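Local structure of nucleoporin NUP170 (5HAX) at residues L463-D468 with L598-W603; R489-F494 with I526-A531. The protein probably serves as a scaffold nucleoporin in the inner ring of the nuclear pore complex, combining an N-terminal beta-propeller with an alpha-helical region. All coordinates share one frame; numbering follows the deposited sequence.

Contact 1: residues L463-D468 with L598-W603; sequences LAVQFD and LVRTLW
The side chain of R600 lies across A464, V465 and D468, joining the C-terminal end of helix 586-599 to a loop of the beta-propeller that leads into strand 473-478. The methyl of A464 sits over one face of the guanidinium, offset toward its rim, with CB 3.6 Å from R600 NH1. V465 reaches the same group obliquely, its CG1 near NH2. R600 bends at its third torsion (chi3 -56°), so the flat head departs from the extended direction of the chain and lies against the A464 methyl. D468 crosses the aliphatic part instead: OD2 lies 3.1 Å from R600 CG, whereas R600 NE is 4.5 Å from D468 OD2, too far for a salt bridge. The carboxylate and guanidinium planes are 48° apart, and a water at the guanidinium edge bridges them, accepting from R600 NH2 at 2.7 Å and donating only weakly to D468 OD2. NH2 also donates to the carbonyl of A452, so the guanidinium is held by polar partners as well as by the alanine. T601 meets D468 from the opposite direction, presenting CG2 to the carboxylate. Beside this polar patch, F467 CB packs on L598 CD2 at 4.1 Å, and Q466 CB lies over the centre of the F467 ring. A second water donates to D468 OD1 at 2.8 Å and accepts from T601 N at 3.1 Å.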
loop_
_atom_site.group_PDB
_atom_site.type_symbol
_atom_site.label_atom_id
_atom_site.label_comp_id
_atom_site.label_asym_id
_atom_site.label_seq_id
_atom_site.Cartn_x
_atom_site.Cartn_y
_atom_site.Cartn_z
ATOM N N LEU A 463 -2.014 -12.023 -2.144
ATOM C CA LEU A 463 -1.378 -13.215 -2.691
ATOM C C LEU A 463 -0.963 -13.000 -4.139
ATOM O O LEU A 463 0.089 -13.481 -4.571
ATOM C CB LEU A 463 -2.330 -14.406 -2.574
ATOM C CG LEU A 463 -2.729 -14.756 -1.139
ATOM C CD1 LEU A 463 -3.943 -15.667 -1.125
ATOM C CD2 LEU A 463 -1.564 -15.403 -0.410
ATOM N N ALA A 464 -1.768 -12.251 -4.893
ATOM C CA ALA A 464 -1.526 -12.085 -6.320
ATOM C C ALA A 464 -0.287 -11.245 -6.603
ATOM O O ALA A 464 0.346 -11.422 -7.652
ATOM C CB ALA A 464 -2.749 -11.449 -6.977
ATOM N N VAL A 465 0.079 -10.341 -5.695
ATOM C CA VAL A 465 1.147 -9.374 -5.929
ATOM C C VAL A 465 2.402 -9.698 -5.127
ATOM O O VAL A 465 3.292 -8.846 -5.005
ATOM C CB VAL A 465 0.669 -7.942 -5.631
ATOM C CG1 VAL A 465 -0.418 -7.533 -6.611
ATOM C CG2 VAL A 465 0.172 -7.821 -4.197
ATOM N N GLN A 466 2.504 -10.914 -4.582
ATOM C CA GLN A 466 3.659 -11.279 -3.768
ATOM C C GLN A 466 4.979 -11.062 -4.497
ATOM O O GLN A 466 6.000 -10.782 -3.860
ATOM C CB GLN A 466 3.558 -12.745 -3.335
ATOM C CG GLN A 466 2.502 -13.026 -2.280
ATOM C CD GLN A 466 2.451 -14.494 -1.899
ATOM O OE1 GLN A 466 3.130 -14.928 -0.968
ATOM N NE2 GLN A 466 1.649 -15.268 -2.623
ATOM N N PHE A 467 4.981 -11.185 -5.827
ATOM C CA PHE A 467 6.208 -11.147 -6.617
ATOM C C PHE A 467 6.255 -9.971 -7.586
ATOM O O PHE A 467 7.187 -9.892 -8.397
ATOM C CB PHE A 467 6.368 -12.465 -7.379
ATOM C CG PHE A 467 5.924 -13.666 -6.595
ATOM C CD1 PHE A 467 6.663 -14.116 -5.517
ATOM C CD2 PHE A 467 4.758 -14.334 -6.929
ATOM C CE1 PHE A 467 6.253 -15.214 -4.787
ATOM C CE2 PHE A 467 4.343 -15.435 -6.204
ATOM C CZ PHE A 467 5.091 -15.875 -5.131
ATOM N N ASP A 468 5.286 -9.056 -7.523
ATOM C CA ASP A 468 5.253 -7.882 -8.390
ATOM C C ASP A 468 5.644 -6.592 -7.688
ATOM O O ASP A 468 6.114 -5.665 -8.350
ATOM C CB ASP A 468 3.852 -7.702 -8.989
ATOM C CG ASP A 468 3.696 -8.391 -10.329
ATOM O OD1 ASP A 468 4.608 -8.278 -11.176
ATOM O OD2 ASP A 468 2.656 -9.047 -10.534
ATOM N N LEU A 598 3.349 -14.249 -12.014
ATOM C CA LEU A 598 4.622 -13.702 -12.475
ATOM C C LEU A 598 4.448 -12.782 -13.680
ATOM O O LEU A 598 5.280 -11.893 -13.898
ATOM C CB LEU A 598 5.596 -14.830 -12.818
ATOM C CG LEU A 598 6.150 -15.678 -11.672
ATOM C CD1 LEU A 598 7.070 -16.749 -12.239
ATOM C CD2 LEU A 598 6.885 -14.835 -10.637
ATOM N N VAL A 599 3.387 -12.969 -14.471
ATOM C CA VAL A 599 3.191 -12.219 -15.706
ATOM C C VAL A 599 1.904 -11.396 -15.694
ATOM O O VAL A 599 1.492 -10.889 -16.739
ATOM C CB VAL A 599 3.215 -13.152 -16.935
ATOM C CG1 VAL A 599 4.529 -13.914 -17.002
ATOM C CG2 VAL A 599 2.027 -14.108 -16.920
ATOM N N ARG A 600 1.262 -11.241 -14.532
ATOM C CA ARG A 600 -0.032 -10.564 -14.499
ATOM C C ARG A 600 0.070 -9.113 -14.963
ATOM O O ARG A 600 -0.876 -8.589 -15.563
ATOM C CB ARG A 600 -0.627 -10.632 -13.091
ATOM C CG ARG A 600 0.036 -9.710 -12.087
ATOM C CD ARG A 600 -0.271 -10.128 -10.656
ATOM N NE ARG A 600 -1.707 -10.203 -10.388
ATOM C CZ ARG A 600 -2.447 -9.196 -9.927
ATOM N NH1 ARG A 600 -3.745 -9.373 -9.714
ATOM N NH2 ARG A 600 -1.901 -8.013 -9.674
ATOM N N THR A 601 1.202 -8.451 -14.708
ATOM C CA THR A 601 1.382 -7.078 -15.167
ATOM C C THR A 601 1.600 -6.981 -16.673
ATOM O O THR A 601 1.514 -5.878 -17.221
ATOM C CB THR A 601 2.570 -6.423 -14.456
ATOM O OG1 THR A 601 3.776 -7.124 -14.786
ATOM C CG2 THR A 601 2.375 -6.429 -12.945
ATOM N N LEU A 602 1.872 -8.101 -17.345
ATOM C CA LEU A 602 2.204 -8.133 -18.767
ATOM C C LEU A 602 1.038 -8.577 -19.638
ATOM O O LEU A 602 0.718 -7.917 -20.630
ATOM C CB LEU A 602 3.385 -9.084 -18.998
ATOM C CG LEU A 602 4.753 -8.483 -19.302
ATOM C CD1 LEU A 602 5.125 -7.431 -18.275
ATOM C CD2 LEU A 602 5.796 -9.591 -19.339
ATOM N N TRP A 603 0.396 -9.683 -19.258
ATOM C CA TRP A 603 -0.501 -10.444 -20.121
ATOM C C TRP A 603 -1.410 -9.574 -20.986
ATOM O O TRP A 603 -1.320 -9.597 -22.219
ATOM C CB TRP A 603 -1.331 -11.382 -19.239
ATOM C CG TRP A 603 -1.981 -12.505 -19.973
ATOM C CD1 TRP A 603 -3.304 -12.631 -20.268
ATOM C CD2 TRP A 603 -1.337 -13.671 -20.500
ATOM N NE1 TRP A 603 -3.528 -13.805 -20.945
ATOM C CE2 TRP A 603 -2.336 -14.461 -21.101
ATOM C CE3 TRP A 603 -0.015 -14.124 -20.520
ATOM C CZ2 TRP A 603 -2.054 -15.678 -21.717
ATOM C CZ3 TRP A 603 0.263 -15.334 -21.134
ATOM C CH2 TRP A 603 -0.753 -16.095 -21.724
HETATM O O HOH W 1 3.875 -9.558 -13.540
HETATM O O HOH W 2 0.355 -6.659 -10.029
#

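Contact 2: residues R489-F494 with I526-A531; sequences RLVDIF and IAAALA
The F494 ring carries the methyl of A528 over one face, with CG 4.1 Å from A528 CB, while A529 approaches obliquely, its CA 3.4 Å from F494 CE1. This is a steep helix-helix crossing at the start of the alpha-helical region: helix 490-501, which follows the propeller's last strand, meets helix 522-533. The other flat group, the guanidinium of R489, has V491 CG2 over the centre of one face and D492 OD2 in plane at its edge. R489 grips the D492 carboxylate side-on, NE to OD2 at 2.8 Å and NH1 to OD1, both on the syn side but tilted out of the carboxylate plane, NE by 32°. The anti lone pair of OD2 takes the backbone N of R489, the N-cap residue, giving half of a capping box and fixing the rotation of the carboxylate.

Across the interface the segment axes approach to 9.2 Å at a signed angle of -77°, the small alanine side chains allowing close contact. A528 CB lies between L490, V491 and F494, and is 3.9 Å from both CG and CD2 of L490. The first torsion of F494 sets CG opposite its own backbone N (chi1 -168°), carrying the ring to A528 and A529; F516 meets that ring edge-to-face. Replacing F494 by an alanine removes the ring, which is likely to open a gap beside the A528 and A529 methyls and to leave F516 without its edge-to-face partner. At the other end of the patch, V491 CG1 touches A531 CB at 3.8 Å.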
loop_
_atom_site.group_PDB
_atom_site.type_symbol
_atom_site.label_atom_id
_atom_site.label_comp_id
_atom_site.label_asym_id
_atom_site.label_seq_id
_atom_site.Cartn_x
_atom_site.Cartn_y
_atom_site.Cartn_z
ATOM N N ARG A 489 4.696 -11.748 3.745
ATOM C CA ARG A 489 3.863 -12.462 2.791
ATOM C C ARG A 489 3.753 -13.933 3.178
ATOM O O ARG A 489 4.459 -14.429 4.059
ATOM C CB ARG A 489 4.443 -12.343 1.382
ATOM C CG ARG A 489 4.720 -10.917 0.916
ATOM C CD ARG A 489 5.694 -10.908 -0.258
ATOM N NE ARG A 489 7.014 -11.401 0.132
ATOM C CZ ARG A 489 7.992 -11.691 -0.720
ATOM N NH1 ARG A 489 9.155 -12.132 -0.264
ATOM N NH2 ARG A 489 7.812 -11.550 -2.027
ATOM N N LEU A 490 2.855 -14.639 2.490
ATOM C CA LEU A 490 2.731 -16.079 2.685
ATOM C C LEU A 490 4.065 -16.783 2.452
ATOM O O LEU A 490 4.474 -17.636 3.248
ATOM C CB LEU A 490 1.655 -16.636 1.752
ATOM C CG LEU A 490 1.571 -18.161 1.643
ATOM C CD1 LEU A 490 1.333 -18.794 3.007
ATOM C CD2 LEU A 490 0.480 -18.564 0.660
ATOM N N VAL A 491 4.759 -16.440 1.362
ATOM C CA VAL A 491 6.029 -17.097 1.057
ATOM C C VAL A 491 7.062 -16.818 2.140
ATOM O O VAL A 491 7.911 -17.668 2.430
ATOM C CB VAL A 491 6.550 -16.666 -0.331
ATOM C CG1 VAL A 491 5.651 -17.213 -1.430
ATOM C CG2 VAL A 491 6.677 -15.147 -0.423
ATOM N N ASP A 492 7.016 -15.630 2.750
ATOM C CA ASP A 492 7.909 -15.341 3.868
ATOM C C ASP A 492 7.584 -16.220 5.067
ATOM O O ASP A 492 8.489 -16.763 5.712
ATOM C CB ASP A 492 7.814 -13.864 4.252
ATOM C CG ASP A 492 8.136 -12.936 3.100
ATOM O OD1 ASP A 492 9.173 -13.143 2.433
ATOM O OD2 ASP A 492 7.343 -12.001 2.860
ATOM N N ILE A 493 6.294 -16.367 5.384
ATOM C CA ILE A 493 5.884 -17.222 6.495
ATOM C C ILE A 493 6.207 -18.678 6.187
ATOM O O ILE A 493 6.741 -19.409 7.030
ATOM C CB ILE A 493 4.383 -17.033 6.782
ATOM C CG1 ILE A 493 4.100 -15.595 7.228
ATOM C CG2 ILE A 493 3.902 -18.033 7.835
ATOM C CD1 ILE A 493 2.627 -15.240 7.237
ATOM N N PHE A 494 5.873 -19.124 4.975
ATOM C CA PHE A 494 6.109 -20.514 4.603
ATOM C C PHE A 494 7.593 -20.855 4.664
ATOM O O PHE A 494 7.974 -21.903 5.198
ATOM C CB PHE A 494 5.550 -20.776 3.206
ATOM C CG PHE A 494 5.476 -22.230 2.848
ATOM C CD1 PHE A 494 6.416 -22.799 2.005
ATOM C CD2 PHE A 494 4.469 -23.029 3.357
ATOM C CE1 PHE A 494 6.349 -24.138 1.676
ATOM C CE2 PHE A 494 4.396 -24.368 3.031
ATOM C CZ PHE A 494 5.338 -24.924 2.190
ATOM N N ILE A 526 0.735 -25.087 -1.898
ATOM C CA ILE A 526 1.688 -25.714 -2.806
ATOM C C ILE A 526 2.325 -24.669 -3.712
ATOM O O ILE A 526 3.492 -24.804 -4.103
ATOM C CB ILE A 526 0.990 -26.825 -3.618
ATOM C CG1 ILE A 526 0.481 -27.932 -2.683
ATOM C CG2 ILE A 526 1.927 -27.409 -4.676
ATOM C CD1 ILE A 526 1.571 -28.676 -1.925
ATOM N N ALA A 527 1.583 -23.616 -4.059
ATOM C CA ALA A 527 2.161 -22.530 -4.844
ATOM C C ALA A 527 3.237 -21.796 -4.053
ATOM O O ALA A 527 4.250 -21.371 -4.620
ATOM C CB ALA A 527 1.064 -21.564 -5.288
ATOM N N ALA A 528 3.033 -21.639 -2.743
ATOM C CA ALA A 528 4.063 -21.037 -1.903
ATOM C C ALA A 528 5.305 -21.916 -1.845
ATOM O O ALA A 528 6.432 -21.413 -1.910
ATOM C CB ALA A 528 3.515 -20.788 -0.498
ATOM N N ALA A 529 5.118 -23.233 -1.719
ATOM C CA ALA A 529 6.255 -24.146 -1.723
ATOM C C ALA A 529 7.025 -24.044 -3.033
ATOM O O ALA A 529 8.260 -23.968 -3.040
ATOM C CB ALA A 529 5.775 -25.579 -1.487
ATOM N N LEU A 530 6.306 -24.032 -4.156
ATOM C CA LEU A 530 6.953 -23.863 -5.452
ATOM C C LEU A 530 7.753 -22.567 -5.495
ATOM O O LEU A 530 8.904 -22.547 -5.946
ATOM C CB LEU A 530 5.902 -23.886 -6.563
ATOM C CG LEU A 530 6.402 -23.592 -7.980
ATOM C CD1 LEU A 530 7.448 -24.614 -8.400
ATOM C CD2 LEU A 530 5.236 -23.573 -8.955
ATOM N N ALA A 531 7.159 -21.473 -5.011
ATOM C CA ALA A 531 7.847 -20.185 -5.017
ATOM C C ALA A 531 9.110 -20.232 -4.167
ATOM O O ALA A 531 10.185 -19.813 -4.611
ATOM C CB ALA A 531 6.904 -19.089 -4.523
#

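The centres of contacts 1 and 2 lie about 14 Å apart, and the two meet through Q466 and F467. Along the chain, both segments of contact 2 fall between the two halves of contact 1. Q466 O probably accepts a hydrogen bond from R489 NH2 at 2.7 Å, and Q466 OE1 probably another from V491 N at 3.2 Å, so the propeller loop supplies acceptors at the start of helix 490-501. Next to it in the chain, F467 packs its CZ on A531 CB at 3.7 Å. Y594 of helix 586-599 touches both F467 and A531. Together the contacts tie one propeller loop to three helices of the alpha-helical region.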